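Local coordinates for beta-hexosaminidase Amuc_2018 (Akkermansia muciniphila, PDB 6JEB), which hydrolyses terminal non-reducing N-acetylhexosamine residues from N-glycans, chitobiose and related beta-linked glycosides, as a zinc-binding member of glycosyl hydrolase family 20, at residues 25-39 / 48-62. Residues are numbered along the deposited sequence; the frame is centred on the assembly and turned at random.
Sequences LLSDQEVPTLETDAY and AHLASGGREGRIYGL
Leu25-Glu30 and Ala48-Ser52 run as parallel strands, their axes 4.7 Å apart; a beta bulge shifts the register between the Leu25-Ala48 and Ser27-His49 pairs, and Gln29 N and O bond to Leu50 O and Ser52 N. The chain then loops round so that Tyr39 forms an antiparallel non-hydrogen-bonded pair with Ser52, next to the bond from Gly53 N to Ala38 O. On the face bearing Asp28 and Leu50 lies helix 55-62. Its Arg58, extended from CG to NE, grips the Asp28 carboxylate side-on: NE is shared between OD1 and OD2, 3.1 Å from each, and OD2 also accepts from NH2 at 2.9 Å, which fixes the carboxylate's rotation. The two planes are only 8° apart, both oxygens use syn lone pairs, and Leu62 CD1 covers one face of the guanidinium. Asp28 CG stands anti to the backbone N (chi1 -178°), which brings the carboxylate within bonding distance of Arg58. A water donates to Asp28 OD1 and Gln29 O and accepts from Ser52 OG, steadying the carboxylate from the strand side. Tyr39 lays a ring face on Gly61, whose CA sits 3.5 Å from the ring centroid, while Leu50 CD1 packs against Tyr39 CB at 4.0 Å. On the opposite face, with Gln29 and Ala51, His49 ND1 donates to Ser27 OG (2.7 Å) in the imidazole plane. Gly57 N bonds Thr36 O on a lone pair at 2.8 Å. This bond and the planar Arg58-Asp28 salt bridge tie the helix of this non-catalytic alpha/beta domain to strand and loop, beside glycine-aromatic packing.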
loop_
_atom_site.group_PDB
_atom_site.type_symbol
_atom_site.label_atom_id
_atom_site.label_comp_id
_atom_site.label_asym_id
_atom_site.label_seq_id
_atom_site.Cartn_x
_atom_site.Cartn_y
_atom_site.Cartn_z
ATOM N N LEU A 25 1.110 23.916 -22.418
ATOM C CA LEU A 25 0.409 24.490 -21.279
ATOM C C LEU A 25 0.410 26.011 -21.424
ATOM O O LEU A 25 1.466 26.650 -21.353
ATOM C CB LEU A 25 1.089 24.024 -19.998
ATOM C CG LEU A 25 0.320 24.169 -18.697
ATOM C CD1 LEU A 25 -1.078 23.543 -18.793
ATOM C CD2 LEU A 25 1.125 23.564 -17.542
ATOM N N LEU A 26 -0.776 26.593 -21.638
ATOM C CA LEU A 26 -0.925 28.028 -21.862
ATOM C C LEU A 26 -1.134 28.806 -20.573
ATOM O O LEU A 26 -0.796 29.998 -20.509
ATOM C CB LEU A 26 -2.124 28.293 -22.775
ATOM C CG LEU A 26 -2.068 27.658 -24.163
ATOM C CD1 LEU A 26 -3.381 27.891 -24.902
ATOM C CD2 LEU A 26 -0.893 28.236 -24.936
ATOM N N SER A 27 -1.698 28.167 -19.553
ATOM C CA SER A 27 -1.915 28.813 -18.272
ATOM C C SER A 27 -1.895 27.746 -17.192
ATOM O O SER A 27 -2.194 26.575 -17.448
ATOM C CB SER A 27 -3.224 29.610 -18.235
ATOM O OG SER A 27 -4.336 28.757 -18.388
ATOM N N ASP A 28 -1.529 28.167 -15.982
ATOM C CA ASP A 28 -1.309 27.240 -14.875
ATOM C C ASP A 28 -1.547 28.095 -13.633
ATOM O O ASP A 28 -0.650 28.824 -13.204
ATOM C CB ASP A 28 0.118 26.714 -14.932
ATOM C CG ASP A 28 0.441 25.706 -13.838
ATOM O OD1 ASP A 28 -0.398 25.454 -12.945
ATOM O OD2 ASP A 28 1.562 25.151 -13.884
ATOM N N GLN A 29 -2.762 28.028 -13.095
ATOM C CA GLN A 29 -3.226 28.986 -12.101
ATOM C C GLN A 29 -3.777 28.259 -10.890
ATOM O O GLN A 29 -4.421 27.216 -11.023
ATOM C CB GLN A 29 -4.360 29.840 -12.675
ATOM C CG GLN A 29 -3.955 30.682 -13.859
ATOM C CD GLN A 29 -5.101 31.522 -14.374
ATOM O OE1 GLN A 29 -5.853 31.096 -15.251
ATOM N NE2 GLN A 29 -5.254 32.717 -13.818
ATOM N N GLU A 30 -3.525 28.817 -9.710
ATOM C CA GLU A 30 -4.181 28.372 -8.491
ATOM C C GLU A 30 -5.419 29.230 -8.276
ATOM O O GLU A 30 -5.329 30.462 -8.248
ATOM C CB GLU A 30 -3.251 28.503 -7.289
ATOM C CG GLU A 30 -3.884 27.977 -6.025
ATOM C CD GLU A 30 -2.890 27.827 -4.900
ATOM O OE1 GLU A 30 -2.004 26.955 -5.001
ATOM O OE2 GLU A 30 -2.988 28.588 -3.920
ATOM N N VAL A 31 -6.570 28.579 -8.136
ATOM C CA VAL A 31 -7.849 29.287 -8.066
ATOM C C VAL A 31 -8.561 28.946 -6.762
ATOM O O VAL A 31 -8.535 27.789 -6.316
ATOM C CB VAL A 31 -8.721 28.997 -9.300
ATOM C CG1 VAL A 31 -8.003 29.410 -10.586
ATOM C CG2 VAL A 31 -9.107 27.535 -9.358
ATOM N N PRO A 32 -9.214 29.918 -6.122
ATOM C CA PRO A 32 -9.800 29.663 -4.794
ATOM C C PRO A 32 -11.046 28.808 -4.830
ATOM O O PRO A 32 -11.383 28.187 -3.812
ATOM C CB PRO A 32 -10.136 31.071 -4.291
ATOM C CG PRO A 32 -10.384 31.855 -5.553
ATOM C CD PRO A 32 -9.399 31.315 -6.554
ATOM N N THR A 33 -11.725 28.746 -5.976
ATOM C CA THR A 33 -13.017 28.082 -6.069
ATOM C C THR A 33 -12.885 26.567 -5.989
ATOM O O THR A 33 -13.814 25.890 -5.534
ATOM C CB THR A 33 -13.673 28.471 -7.391
ATOM O OG1 THR A 33 -13.046 27.746 -8.458
ATOM C CG2 THR A 33 -13.483 29.954 -7.645
ATOM N N LEU A 34 -11.756 26.021 -6.429
ATOM C CA LEU A 34 -11.551 24.583 -6.438
ATOM C C LEU A 34 -10.974 24.135 -5.102
ATOM O O LEU A 34 -10.219 24.864 -4.455
ATOM C CB LEU A 34 -10.571 24.191 -7.545
ATOM C CG LEU A 34 -11.071 24.310 -8.987
ATOM C CD1 LEU A 34 -9.909 24.112 -9.961
ATOM C CD2 LEU A 34 -12.171 23.299 -9.258
ATOM N N GLU A 35 -11.338 22.926 -4.692
ATOM C CA GLU A 35 -10.732 22.359 -3.499
ATOM C C GLU A 35 -9.253 22.057 -3.756
ATOM O O GLU A 35 -8.798 21.976 -4.902
ATOM C CB GLU A 35 -11.488 21.104 -3.064
ATOM C CG GLU A 35 -12.965 21.356 -2.727
ATOM C CD GLU A 35 -13.164 22.354 -1.596
ATOM O OE1 GLU A 35 -12.441 22.258 -0.578
ATOM O OE2 GLU A 35 -14.049 23.231 -1.726
ATOM N N THR A 36 -8.490 21.900 -2.670
ATOM C CA THR A 36 -7.036 21.824 -2.809
ATOM C C THR A 36 -6.578 20.569 -3.536
ATOM O O THR A 36 -5.448 20.548 -4.045
ATOM C CB THR A 36 -6.338 21.930 -1.452
ATOM O OG1 THR A 36 -6.741 20.840 -0.617
ATOM C CG2 THR A 36 -6.689 23.250 -0.772
ATOM N N ASP A 37 -7.420 19.536 -3.593
ATOM C CA ASP A 37 -7.131 18.288 -4.289
ATOM C C ASP A 37 -7.771 18.221 -5.672
ATOM O O ASP A 37 -7.764 17.153 -6.296
ATOM C CB ASP A 37 -7.588 17.086 -3.447
ATOM C CG ASP A 37 -9.087 17.119 -3.134
ATOM O OD1 ASP A 37 -9.684 18.207 -3.128
ATOM O OD2 ASP A 37 -9.675 16.054 -2.877
ATOM N N ALA A 38 -8.296 19.336 -6.177
ATOM C CA ALA A 38 -9.094 19.353 -7.394
ATOM C C ALA A 38 -8.403 20.173 -8.481
ATOM O O ALA A 38 -7.593 21.066 -8.203
ATOM C CB ALA A 38 -10.483 19.934 -7.111
ATOM N N TYR A 39 -8.728 19.867 -9.735
ATOM C CA TYR A 39 -8.214 20.645 -10.855
ATOM C C TYR A 39 -9.280 20.744 -11.942
ATOM O O TYR A 39 -10.239 19.963 -11.985
ATOM C CB TYR A 39 -6.884 20.073 -11.427
ATOM C CG TYR A 39 -7.080 18.752 -12.131
ATOM C CD1 TYR A 39 -7.404 18.707 -13.486
ATOM C CD2 TYR A 39 -6.976 17.547 -11.439
ATOM C CE1 TYR A 39 -7.624 17.510 -14.131
ATOM C CE2 TYR A 39 -7.183 16.342 -12.076
ATOM C CZ TYR A 39 -7.518 16.330 -13.426
ATOM O OH TYR A 39 -7.761 15.144 -14.074
ATOM N N ALA A 48 -3.442 23.907 -23.668
ATOM C CA ALA A 48 -4.198 23.507 -22.497
ATOM C C ALA A 48 -4.100 24.555 -21.398
ATOM O O ALA A 48 -3.088 25.246 -21.259
ATOM C CB ALA A 48 -3.679 22.168 -21.967
ATOM N N HIS A 49 -5.165 24.654 -20.608
ATOM C CA HIS A 49 -5.221 25.551 -19.462
ATOM C C HIS A 49 -5.473 24.725 -18.213
ATOM O O HIS A 49 -6.445 23.961 -18.161
ATOM C CB HIS A 49 -6.366 26.548 -19.628
ATOM C CG HIS A 49 -6.239 27.401 -20.845
ATOM N ND1 HIS A 49 -5.516 28.574 -20.855
ATOM C CD2 HIS A 49 -6.735 27.252 -22.098
ATOM C CE1 HIS A 49 -5.581 29.117 -22.059
ATOM N NE2 HIS A 49 -6.315 28.335 -22.831
ATOM N N LEU A 50 -4.610 24.879 -17.213
ATOM C CA LEU A 50 -4.740 24.154 -15.956
ATOM C C LEU A 50 -5.095 25.126 -14.839
ATOM O O LEU A 50 -4.416 26.138 -14.650
ATOM C CB LEU A 50 -3.444 23.412 -15.624
ATOM C CG LEU A 50 -3.467 22.612 -14.317
ATOM C CD1 LEU A 50 -4.518 21.516 -14.331
ATOM C CD2 LEU A 50 -2.092 22.010 -14.063
ATOM N N ALA A 51 -6.167 24.827 -14.118
ATOM C CA ALA A 51 -6.517 25.519 -12.886
ATOM C C ALA A 51 -6.559 24.475 -11.784
ATOM O O ALA A 51 -7.004 23.350 -12.012
ATOM C CB ALA A 51 -7.895 26.179 -13.008
ATOM N N SER A 52 -6.078 24.826 -10.596
ATOM C CA SER A 52 -6.083 23.867 -9.500
ATOM C C SER A 52 -6.342 24.599 -8.195
ATOM O O SER A 52 -6.090 25.799 -8.079
ATOM C CB SER A 52 -4.772 23.073 -9.448
ATOM O OG SER A 52 -3.669 23.947 -9.326
ATOM N N GLY A 53 -6.861 23.866 -7.206
ATOM C CA GLY A 53 -7.132 24.485 -5.920
ATOM C C GLY A 53 -5.962 24.511 -4.964
ATOM O O GLY A 53 -6.031 25.175 -3.923
ATOM N N GLY A 54 -4.895 23.790 -5.289
ATOM C CA GLY A 54 -3.737 23.708 -4.420
ATOM C C GLY A 54 -2.704 22.819 -5.072
ATOM O O GLY A 54 -2.917 22.283 -6.164
ATOM N N ARG A 55 -1.580 22.646 -4.366
ATOM C CA ARG A 55 -0.473 21.889 -4.943
ATOM C C ARG A 55 -0.875 20.449 -5.247
ATOM O O ARG A 55 -0.441 19.886 -6.261
ATOM C CB ARG A 55 0.760 21.946 -4.035
ATOM C CG ARG A 55 1.353 23.353 -3.816
ATOM C CD ARG A 55 2.055 23.953 -5.052
ATOM N NE ARG A 55 3.299 23.276 -5.424
ATOM C CZ ARG A 55 4.134 23.701 -6.373
ATOM N NH1 ARG A 55 3.873 24.810 -7.051
ATOM N NH2 ARG A 55 5.233 23.012 -6.651
ATOM N N GLU A 56 -1.710 19.843 -4.402
ATOM C CA GLU A 56 -2.119 18.460 -4.624
ATOM C C GLU A 56 -2.942 18.330 -5.902
ATOM O O GLU A 56 -2.640 17.497 -6.770
ATOM C CB GLU A 56 -2.898 17.941 -3.415
ATOM C CG GLU A 56 -3.297 16.500 -3.577
ATOM C CD GLU A 56 -4.111 15.936 -2.423
ATOM O OE1 GLU A 56 -4.513 16.685 -1.501
ATOM O OE2 GLU A 56 -4.361 14.712 -2.448
ATOM N N GLY A 57 -3.983 19.158 -6.040
ATOM C CA GLY A 57 -4.763 19.144 -7.267
ATOM C C GLY A 57 -3.922 19.426 -8.497
ATOM O O GLY A 57 -4.176 18.874 -9.573
ATOM N N ARG A 58 -2.921 20.302 -8.357
ATOM C CA ARG A 58 -2.037 20.611 -9.478
ATOM C C ARG A 58 -1.234 19.387 -9.904
ATOM O O ARG A 58 -1.091 19.119 -11.105
ATOM C CB ARG A 58 -1.119 21.781 -9.124
ATOM C CG ARG A 58 -0.203 22.196 -10.257
ATOM C CD ARG A 58 0.502 23.518 -9.966
ATOM N NE ARG A 58 1.394 23.856 -11.064
ATOM C CZ ARG A 58 2.645 23.416 -11.150
ATOM N NH1 ARG A 58 3.149 22.657 -10.178
ATOM N NH2 ARG A 58 3.392 23.736 -12.199
ATOM N N ILE A 59 -0.698 18.636 -8.939
ATOM C CA ILE A 59 0.007 17.400 -9.273
ATOM C C ILE A 59 -0.908 16.477 -10.064
ATOM O O ILE A 59 -0.512 15.897 -11.086
ATOM C CB ILE A 59 0.545 16.720 -7.998
ATOM C CG1 ILE A 59 1.731 17.508 -7.434
ATOM C CG2 ILE A 59 0.941 15.264 -8.278
ATOM C CD1 ILE A 59 2.158 17.080 -6.040
ATOM N N TYR A 60 -2.156 16.333 -9.609
ATOM C CA TYR A 60 -3.091 15.462 -10.317
ATOM C C TYR A 60 -3.403 15.995 -11.710
ATOM O O TYR A 60 -3.480 15.220 -12.667
ATOM C CB TYR A 60 -4.380 15.268 -9.516
ATOM C CG TYR A 60 -4.164 14.673 -8.141
ATOM C CD1 TYR A 60 -3.148 13.748 -7.907
ATOM C CD2 TYR A 60 -4.971 15.047 -7.066
ATOM C CE1 TYR A 60 -2.943 13.215 -6.643
ATOM C CE2 TYR A 60 -4.779 14.510 -5.811
ATOM C CZ TYR A 60 -3.761 13.601 -5.600
ATOM O OH TYR A 60 -3.568 13.085 -4.336
ATOM N N GLY A 61 -3.608 17.307 -11.845
ATOM C CA GLY A 61 -3.879 17.860 -13.166
ATOM C C GLY A 61 -2.730 17.635 -14.128
ATOM O O GLY A 61 -2.941 17.322 -15.305
ATOM N N LEU A 62 -1.498 17.784 -13.638
ATOM C CA LEU A 62 -0.334 17.505 -14.470
ATOM C C LEU A 62 -0.235 16.022 -14.819
ATOM O O LEU A 62 0.245 15.678 -15.905
ATOM C CB LEU A 62 0.940 18.019 -13.789
ATOM C CG LEU A 62 1.045 19.543 -13.654
ATOM C CD1 LEU A 62 2.215 19.945 -12.753
ATOM C CD2 LEU A 62 1.162 20.197 -15.030
HETATM O O HOH W 1 -5.644 28.272 -16.113
HETATM O O HOH W 2 -2.816 24.903 -11.741
HETATM O O HOH W 3 -1.964 25.426 -7.885
HETATM O O HOH W 4 -8.016 26.802 -3.348
HETATM O O HOH W 5 -4.533 19.231 -0.616
#